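Local coordinates for B-agarase (PDB 4BQ2), which hydrolyses the beta-1,4 linkages of agarose, acting as an exo-beta-agarase of glycoside hydrolase family 50, at residues W271-P276 / Y281-L286; G411-G416 / K741-R746; Q685-I688 / Y692-G695. All blocks are in the same frame, centred on the assembly; numbering follows the deposited sequence.

All touching residues of the three contacts are buried, though contact 3 has a partly exposed flank in Gln685, Ser686 and Tyr692. Contacts 1 and 3 reach the same sheet, since strands 280-287 and 693-699 are neighbours and Ala283 N lies 2.9 Å from Val694 O. Contact 2 lies beside contact 1, its centre about 7 Å from that of contact 1, and the two touch through Thr413. The chemistry differs accordingly: contact 1 combines paired backbone hydrogen bonds with apolar packing, whereas contacts 2 and 3 rest on methyl groups. Helix 742-746 joins contact 2 to contact 3 by polar bonds, among them those of Arg746.

Contact 1: residues W271-P276 / Y281-L286; sequences WMLVDP and YFATGL
Leu273 and Tyr281 are an antiparallel hydrogen-bonded pair, and their two backbone bonds fix the register. Leu273 N gives to Tyr281 O at 3.0 Å, with an N-H...O angle of 135°. The return bond, from Tyr281 N to Leu273 O, is shorter at 2.7 Å, yet its donor stands 51° out of the carbonyl plane, so it does not sit on a lone pair.

Apolar contacts follow the same pairing. The two side chains run side by side, so that Leu273 CB meets the edge of the Tyr281 ring in its plane, 3.6 Å from CD2. Leu273 CD1 extends past this edge to Ala283 CB at 4.1 Å. Met272, bent at both chi2 and chi3, brings CE within 3.5 Å of Tyr281 O and within 4.1 Å of Phe282 CB, while its SD lies at the edge of the Phe282 ring.

The polar ends turn to other partners. Tyr281 OH bonds to Thr413 O; Asp275 OD2 bonds to Ser245 OG, and Asp275 OD1 receives Glu277 N and Tyr279 N, holding the turn that links the strands. The arrangement is a beta hairpin, whose second strand runs on beside parallel strand 693-699, consistent with the (beta/alpha)8 barrel of this enzyme family.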
loop_
_atom_site.group_PDB
_atom_site.type_symbol
_atom_site.label_atom_id
_atom_site.label_comp_id
_atom_site.label_asym_id
_atom_site.label_seq_id
_atom_site.Cartn_x
_atom_site.Cartn_y
_atom_site.Cartn_z
ATOM N N TRP A 271 -23.670 10.789 0.673
ATOM C CA TRP A 271 -23.663 9.622 -0.177
ATOM C C TRP A 271 -23.621 8.335 0.629
ATOM O O TRP A 271 -22.864 8.227 1.597
ATOM C CB TRP A 271 -22.466 9.665 -1.118
ATOM C CG TRP A 271 -22.728 10.523 -2.329
ATOM C CD1 TRP A 271 -22.212 11.770 -2.594
ATOM C CD2 TRP A 271 -23.573 10.191 -3.433
ATOM N NE1 TRP A 271 -22.693 12.230 -3.807
ATOM C CE2 TRP A 271 -23.529 11.279 -4.338
ATOM C CE3 TRP A 271 -24.372 9.065 -3.748
ATOM C CZ2 TRP A 271 -24.218 11.267 -5.560
ATOM C CZ3 TRP A 271 -25.082 9.074 -4.937
ATOM C CH2 TRP A 271 -24.988 10.159 -5.844
ATOM N N MET A 272 -24.451 7.376 0.205
ATOM C CA MET A 272 -24.561 6.075 0.839
ATOM C C MET A 272 -24.681 4.974 -0.199
ATOM O O MET A 272 -24.993 5.208 -1.384
ATOM C CB MET A 272 -25.793 6.018 1.781
ATOM C CG MET A 272 -25.677 6.874 3.049
ATOM S SD MET A 272 -24.341 6.322 4.131
ATOM C CE MET A 272 -25.137 5.041 5.096
ATOM N N LEU A 273 -24.416 3.758 0.249
ATOM C CA LEU A 273 -24.901 2.607 -0.494
ATOM C C LEU A 273 -26.299 2.277 -0.012
ATOM O O LEU A 273 -26.714 2.702 1.070
ATOM C CB LEU A 273 -23.946 1.412 -0.378
ATOM C CG LEU A 273 -22.565 1.615 -1.088
ATOM C CD1 LEU A 273 -21.438 0.769 -0.477
ATOM C CD2 LEU A 273 -22.651 1.366 -2.580
ATOM N N VAL A 274 -27.013 1.476 -0.794
ATOM C CA VAL A 274 -28.297 0.950 -0.358
ATOM C C VAL A 274 -28.226 -0.533 -0.664
ATOM O O VAL A 274 -27.834 -0.916 -1.767
ATOM C CB VAL A 274 -29.449 1.604 -1.152
ATOM C CG1 VAL A 274 -30.787 0.927 -0.864
ATOM C CG2 VAL A 274 -29.510 3.094 -0.869
ATOM N N ASP A 275 -28.642 -1.363 0.283
ATOM C CA ASP A 275 -28.526 -2.792 0.093
ATOM C C ASP A 275 -29.655 -3.378 -0.821
ATOM O O ASP A 275 -30.581 -2.671 -1.189
ATOM C CB ASP A 275 -28.305 -3.487 1.450
ATOM C CG ASP A 275 -29.601 -3.771 2.230
ATOM O OD1 ASP A 275 -30.720 -3.607 1.689
ATOM O OD2 ASP A 275 -29.473 -4.175 3.407
ATOM N N PRO A 276 -29.534 -4.646 -1.254
ATOM C CA PRO A 276 -30.547 -5.202 -2.187
ATOM C C PRO A 276 -32.031 -5.089 -1.711
ATOM O O PRO A 276 -32.956 -5.202 -2.525
ATOM C CB PRO A 276 -30.157 -6.687 -2.254
ATOM C CG PRO A 276 -28.657 -6.691 -2.022
ATOM C CD PRO A 276 -28.440 -5.604 -0.985
ATOM N N TYR A 281 -26.683 1.489 3.502
ATOM C CA TYR A 281 -25.513 0.627 3.666
ATOM C C TYR A 281 -24.218 1.448 3.616
ATOM O O TYR A 281 -24.131 2.455 2.907
ATOM C CB TYR A 281 -25.536 -0.472 2.570
ATOM C CG TYR A 281 -24.410 -1.519 2.630
ATOM C CD1 TYR A 281 -24.503 -2.632 3.457
ATOM C CD2 TYR A 281 -23.276 -1.382 1.835
ATOM C CE1 TYR A 281 -23.497 -3.594 3.488
ATOM C CE2 TYR A 281 -22.242 -2.322 1.871
ATOM C CZ TYR A 281 -22.357 -3.415 2.697
ATOM O OH TYR A 281 -21.337 -4.350 2.716
ATOM N N PHE A 282 -23.197 0.982 4.337
ATOM C CA PHE A 282 -21.900 1.655 4.432
ATOM C C PHE A 282 -20.863 0.521 4.569
ATOM O O PHE A 282 -21.002 -0.373 5.424
ATOM C CB PHE A 282 -21.857 2.639 5.615
ATOM C CG PHE A 282 -20.562 3.433 5.709
ATOM C CD1 PHE A 282 -19.473 2.941 6.444
ATOM C CD2 PHE A 282 -20.437 4.666 5.084
ATOM C CE1 PHE A 282 -18.288 3.667 6.533
ATOM C CE2 PHE A 282 -19.259 5.409 5.159
ATOM C CZ PHE A 282 -18.170 4.909 5.885
ATOM N N ALA A 283 -19.884 0.519 3.661
ATOM C CA ALA A 283 -19.008 -0.621 3.533
ATOM C C ALA A 283 -17.792 -0.525 4.457
ATOM O O ALA A 283 -17.035 0.446 4.398
ATOM C CB ALA A 283 -18.573 -0.768 2.074
ATOM N N THR A 284 -17.631 -1.521 5.320
ATOM C CA THR A 284 -16.424 -1.660 6.102
ATOM C C THR A 284 -15.952 -3.090 5.953
ATOM O O THR A 284 -16.763 -3.991 5.723
ATOM C CB THR A 284 -16.661 -1.324 7.587
ATOM O OG1 THR A 284 -17.639 -2.244 8.120
ATOM C CG2 THR A 284 -17.144 0.156 7.747
ATOM N N GLY A 285 -14.643 -3.301 6.059
ATOM C CA GLY A 285 -14.097 -4.669 5.952
ATOM C C GLY A 285 -12.621 -4.657 5.574
ATOM O O GLY A 285 -11.971 -3.582 5.556
ATOM N N LEU A 286 -12.092 -5.848 5.275
ATOM C CA LEU A 286 -10.663 -6.012 5.038
ATOM C C LEU A 286 -10.384 -6.539 3.661
ATOM O O LEU A 286 -11.209 -7.282 3.083
ATOM C CB LEU A 286 -10.039 -7.001 6.059
ATOM C CG LEU A 286 -10.503 -6.794 7.521
ATOM C CD1 LEU A 286 -9.853 -7.831 8.437
ATOM C CD2 LEU A 286 -10.309 -5.374 8.093
#

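Contact 2: residues G411-G416 / K741-R746; sequences GFTSLG and KIYTER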
loop_
_atom_site.group_PDB
_atom_site.type_symbol
_atom_site.label_atom_id
_atom_site.label_comp_id
_atom_site.label_asym_id
_atom_site.label_seq_id
_atom_site.Cartn_x
_atom_site.Cartn_y
_atom_site.Cartn_z
ATOM N N GLY A 411 -18.223 -6.636 13.381
ATOM C CA GLY A 411 -19.189 -5.628 12.913
ATOM C C GLY A 411 -18.977 -5.140 11.488
ATOM O O GLY A 411 -19.648 -4.199 11.036
ATOM N N PHE A 412 -18.076 -5.788 10.762
ATOM C CA PHE A 412 -17.797 -5.370 9.396
ATOM C C PHE A 412 -18.956 -5.707 8.506
ATOM O O PHE A 412 -19.584 -6.759 8.682
ATOM C CB PHE A 412 -16.558 -6.046 8.875
ATOM C CG PHE A 412 -15.289 -5.466 9.417
ATOM C CD1 PHE A 412 -14.978 -4.135 9.192
ATOM C CD2 PHE A 412 -14.401 -6.262 10.156
ATOM C CE1 PHE A 412 -13.790 -3.566 9.673
ATOM C CE2 PHE A 412 -13.213 -5.705 10.632
ATOM C CZ PHE A 412 -12.918 -4.361 10.405
ATOM N N THR A 413 -19.252 -4.826 7.561
ATOM C CA THR A 413 -20.428 -5.032 6.754
ATOM C C THR A 413 -20.072 -5.762 5.443
ATOM O O THR A 413 -20.974 -6.112 4.665
ATOM C CB THR A 413 -21.132 -3.711 6.437
ATOM O OG1 THR A 413 -20.232 -2.852 5.756
ATOM C CG2 THR A 413 -21.649 -3.007 7.708
ATOM N N SER A 414 -18.780 -6.019 5.206
ATOM C CA SER A 414 -18.359 -6.701 3.980
ATOM C C SER A 414 -17.032 -7.413 4.138
ATOM O O SER A 414 -16.295 -7.124 5.080
ATOM C CB SER A 414 -18.169 -5.670 2.848
ATOM O OG SER A 414 -17.136 -4.750 3.141
ATOM N N LEU A 415 -16.751 -8.295 3.172
ATOM C CA LEU A 415 -15.401 -8.774 2.782
ATOM C C LEU A 415 -14.910 -7.865 1.670
ATOM O O LEU A 415 -15.652 -7.585 0.737
ATOM C CB LEU A 415 -15.472 -10.221 2.262
ATOM C CG LEU A 415 -16.276 -11.188 3.156
ATOM C CD1 LEU A 415 -16.448 -12.591 2.540
ATOM C CD2 LEU A 415 -15.678 -11.294 4.546
ATOM N N GLY A 416 -13.667 -7.396 1.761
ATOM C CA GLY A 416 -13.221 -6.302 0.903
ATOM C C GLY A 416 -12.596 -6.889 -0.334
ATOM O O GLY A 416 -12.897 -8.035 -0.724
ATOM N N LYS A 741 -21.122 2.292 15.281
ATOM C CA LYS A 741 -21.613 3.648 15.094
ATOM C C LYS A 741 -21.628 4.187 13.653
ATOM O O LYS A 741 -22.053 5.325 13.437
ATOM C CB LYS A 741 -20.829 4.600 16.008
ATOM C CG LYS A 741 -19.478 5.043 15.464
ATOM C CD LYS A 741 -18.705 5.702 16.604
ATOM C CE LYS A 741 -17.760 6.759 16.083
ATOM N NZ LYS A 741 -16.882 7.277 17.170
ATOM N N ILE A 742 -21.176 3.400 12.667
ATOM C CA ILE A 742 -21.156 3.882 11.297
ATOM C C ILE A 742 -22.544 4.416 10.859
ATOM O O ILE A 742 -22.620 5.416 10.170
ATOM C CB ILE A 742 -20.643 2.831 10.248
ATOM C CG1 ILE A 742 -21.373 1.485 10.370
ATOM C CG2 ILE A 742 -19.118 2.678 10.312
ATOM C CD1 ILE A 742 -20.924 0.424 9.364
ATOM N N TYR A 743 -23.624 3.770 11.276
ATOM C CA TYR A 743 -24.943 4.164 10.732
ATOM C C TYR A 743 -25.585 5.333 11.487
ATOM O O TYR A 743 -26.123 6.268 10.852
ATOM C CB TYR A 743 -25.889 2.965 10.686
ATOM C CG TYR A 743 -25.521 1.943 9.609
ATOM C CD1 TYR A 743 -25.567 2.286 8.258
ATOM C CD2 TYR A 743 -25.156 0.635 9.953
ATOM C CE1 TYR A 743 -25.251 1.358 7.259
ATOM C CE2 TYR A 743 -24.839 -0.295 8.972
ATOM C CZ TYR A 743 -24.876 0.076 7.628
ATOM O OH TYR A 743 -24.573 -0.850 6.689
ATOM N N THR A 744 -25.542 5.267 12.816
ATOM C CA THR A 744 -26.006 6.371 13.663
ATOM C C THR A 744 -25.265 7.664 13.339
ATOM O O THR A 744 -25.897 8.711 13.190
ATOM C CB THR A 744 -25.912 6.037 15.158
ATOM O OG1 THR A 744 -24.588 5.585 15.446
ATOM C CG2 THR A 744 -26.865 4.924 15.498
ATOM N N GLU A 745 -23.942 7.598 13.170
ATOM C CA GLU A 745 -23.196 8.759 12.663
ATOM C C GLU A 745 -23.706 9.288 11.324
ATOM O O GLU A 745 -24.052 10.455 11.219
ATOM C CB GLU A 745 -21.701 8.473 12.544
ATOM C CG GLU A 745 -21.019 8.122 13.851
ATOM C CD GLU A 745 -20.648 9.333 14.676
ATOM O OE1 GLU A 745 -19.775 10.113 14.242
ATOM O OE2 GLU A 745 -21.209 9.479 15.775
ATOM N N ARG A 746 -23.748 8.442 10.297
ATOM C CA ARG A 746 -24.056 8.912 8.944
ATOM C C ARG A 746 -25.496 9.385 8.845
ATOM O O ARG A 746 -25.813 10.332 8.131
ATOM C CB ARG A 746 -23.894 7.778 7.910
ATOM C CG ARG A 746 -22.509 7.194 7.731
ATOM C CD ARG A 746 -21.554 8.145 7.055
ATOM N NE ARG A 746 -21.874 8.420 5.654
ATOM C CZ ARG A 746 -21.047 9.067 4.843
ATOM N NH1 ARG A 746 -19.863 9.483 5.292
ATOM N NH2 ARG A 746 -21.394 9.316 3.586
#
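Thr413 CG2 meets Ile742 CD1 at 3.9 Å and Tyr743 OH at 3.8 Å, and this one methyl makes the closest contacts between the loop 411-416 and the helix 742-746. Thr413 and Ile742 approach tip to tip, whereas Tyr743 comes from the opposite direction to Thr413 and brings its hydroxyl beside the methyl. With only 92 Å² buried between the segments, the meeting is small.

Torsions account for the approach. In Thr413 chi1 is 59°, which places OG1 between the backbone N and the carbonyl carbon and swings CG2 round to the helix. Ile742 has CG1 in the corresponding position (chi1 51°), where it also lies 3.9 Å above one face of the Tyr743 ring, offset toward the rim.

The loop follows helix 394-410, which closes in a Schellman motif at Gly411 (phi 89°). The loop is backbone-bonded through Gly416 to Leu286 of strand 280-287, and through Leu415 to Pro430 and Phe432, consistent with a place next to strand 280-287 in the (beta/alpha)8 barrel, while helix 742-746 lies beside the first residues of that strand, its Ile742 and Arg746 touching Phe282.

Further out, polar groups hold both partners. Thr413 OG1 is bonded to Phe282 O and Thr284 N, so two bonds grip the hydroxyl while the methyl turns to the helix; Tyr743 OH bonds to Gly248 O and to Phe282 N. The helix starts after Lys741 at its N-cap position, with Glu745 N bonded to Lys741 O at 3.0 Å, and Arg746 extends its guanidinium to Trp271 O, Ile688 O and Asn690 O.

Contact 3: residues Q685-I688 / Y692-G695; sequences QSVI and YFVG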
loop_
_atom_site.group_PDB
_atom_site.type_symbol
_atom_site.label_atom_id
_atom_site.label_comp_id
_atom_site.label_asym_id
_atom_site.label_seq_id
_atom_site.Cartn_x
_atom_site.Cartn_y
_atom_site.Cartn_z
ATOM N N GLN A 685 -13.163 7.769 11.552
ATOM C CA GLN A 685 -13.969 8.966 11.861
ATOM C C GLN A 685 -13.922 9.942 10.718
ATOM O O GLN A 685 -14.936 10.570 10.381
ATOM C CB GLN A 685 -13.519 9.701 13.140
ATOM C CG GLN A 685 -14.532 10.757 13.634
ATOM C CD GLN A 685 -15.870 10.125 13.989
ATOM O OE1 GLN A 685 -15.905 9.102 14.651
ATOM N NE2 GLN A 685 -16.961 10.682 13.496
ATOM N N SER A 686 -12.731 10.096 10.141
ATOM C CA SER A 686 -12.523 10.984 9.016
ATOM C C SER A 686 -13.351 10.545 7.786
ATOM O O SER A 686 -13.912 11.389 7.046
ATOM C CB SER A 686 -11.020 10.994 8.673
ATOM O OG SER A 686 -10.716 12.049 7.807
ATOM N N VAL A 687 -13.383 9.235 7.529
ATOM C CA VAL A 687 -14.219 8.711 6.445
ATOM C C VAL A 687 -15.702 8.938 6.726
ATOM O O VAL A 687 -16.446 9.418 5.855
ATOM C CB VAL A 687 -13.946 7.219 6.168
ATOM C CG1 VAL A 687 -14.749 6.762 4.954
ATOM C CG2 VAL A 687 -12.445 7.004 5.920
ATOM N N ILE A 688 -16.126 8.544 7.925
ATOM C CA ILE A 688 -17.502 8.690 8.359
ATOM C C ILE A 688 -17.968 10.153 8.210
ATOM O O ILE A 688 -19.061 10.405 7.694
ATOM C CB ILE A 688 -17.662 8.170 9.797
ATOM C CG1 ILE A 688 -17.526 6.641 9.816
ATOM C CG2 ILE A 688 -18.999 8.560 10.389
ATOM C CD1 ILE A 688 -17.290 6.079 11.199
ATOM N N TYR A 692 -18.961 12.353 0.940
ATOM C CA TYR A 692 -18.740 11.663 -0.330
ATOM C C TYR A 692 -18.396 10.178 -0.216
ATOM O O TYR A 692 -18.520 9.447 -1.199
ATOM C CB TYR A 692 -17.716 12.435 -1.183
ATOM C CG TYR A 692 -18.265 13.834 -1.382
ATOM C CD1 TYR A 692 -19.334 14.041 -2.247
ATOM C CD2 TYR A 692 -17.804 14.921 -0.608
ATOM C CE1 TYR A 692 -19.909 15.306 -2.398
ATOM C CE2 TYR A 692 -18.368 16.204 -0.758
ATOM C CZ TYR A 692 -19.426 16.370 -1.643
ATOM O OH TYR A 692 -20.002 17.600 -1.824
ATOM N N PHE A 693 -17.989 9.721 0.969
ATOM C CA PHE A 693 -17.542 8.319 1.089
ATOM C C PHE A 693 -18.630 7.393 1.518
ATOM O O PHE A 693 -19.347 7.686 2.464
ATOM C CB PHE A 693 -16.299 8.205 2.005
ATOM C CG PHE A 693 -15.063 8.627 1.297
ATOM C CD1 PHE A 693 -14.377 7.725 0.486
ATOM C CD2 PHE A 693 -14.616 9.937 1.374
ATOM C CE1 PHE A 693 -13.244 8.108 -0.220
ATOM C CE2 PHE A 693 -13.470 10.328 0.681
ATOM C CZ PHE A 693 -12.786 9.417 -0.122
ATOM N N VAL A 694 -18.774 6.298 0.780
ATOM C CA VAL A 694 -19.690 5.226 1.166
ATOM C C VAL A 694 -19.069 4.008 1.850
ATOM O O VAL A 694 -19.774 3.029 2.140
ATOM C CB VAL A 694 -20.570 4.762 -0.007
ATOM C CG1 VAL A 694 -21.240 5.996 -0.653
ATOM C CG2 VAL A 694 -19.744 3.955 -1.034
ATOM N N GLY A 695 -17.775 4.082 2.127
ATOM C CA GLY A 695 -17.091 3.006 2.857
ATOM C C GLY A 695 -15.572 3.130 2.820
ATOM O O GLY A 695 -15.012 3.997 2.155
#
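Val687 CG1 presses against Phe693 CB at 3.6 Å, the tight point between helix 673-688 and strand 693-699. The same methyl is 3.9 Å from Gly695 O and 4.1 Å from Phe693 CG, so a single branch of the valine meets the start of the strand at three places. CG1 gets there by standing anti to the backbone N (chi1 -175°). The two side chains cross at about a right angle, and the nearest approach to the phenylalanine is at its CB, which also lies 4.0 Å from Val687 O, while the ring leads away to pack on Leu633, Leu641 and Ile650. A CA-CA distance of 6.3 Å between Val687 and Phe693 confirms how near the backbones come.

The other flank is looser and polar. Gln685 and Ser686, partly exposed, make no contact with 692-695; Gln685 NE2 bonds to Asp689 OD1 and Glu745 OE1, and Ser686 OG to Leu633 N. Tyr692, also partly exposed, lies against Leu641 and Ala642 of helix 641-644, not against helix 673-688.

Only three residues separate the segments, so the chain turns sharply from helix into strand. Strand 693-699 runs parallel to its neighbour 648-652, and helix 673-688 lies between them in sequence: a beta-alpha-beta crossover, with Val687 packed between the end of the helix and the start of the strand, as expected of a (beta/alpha)8 barrel.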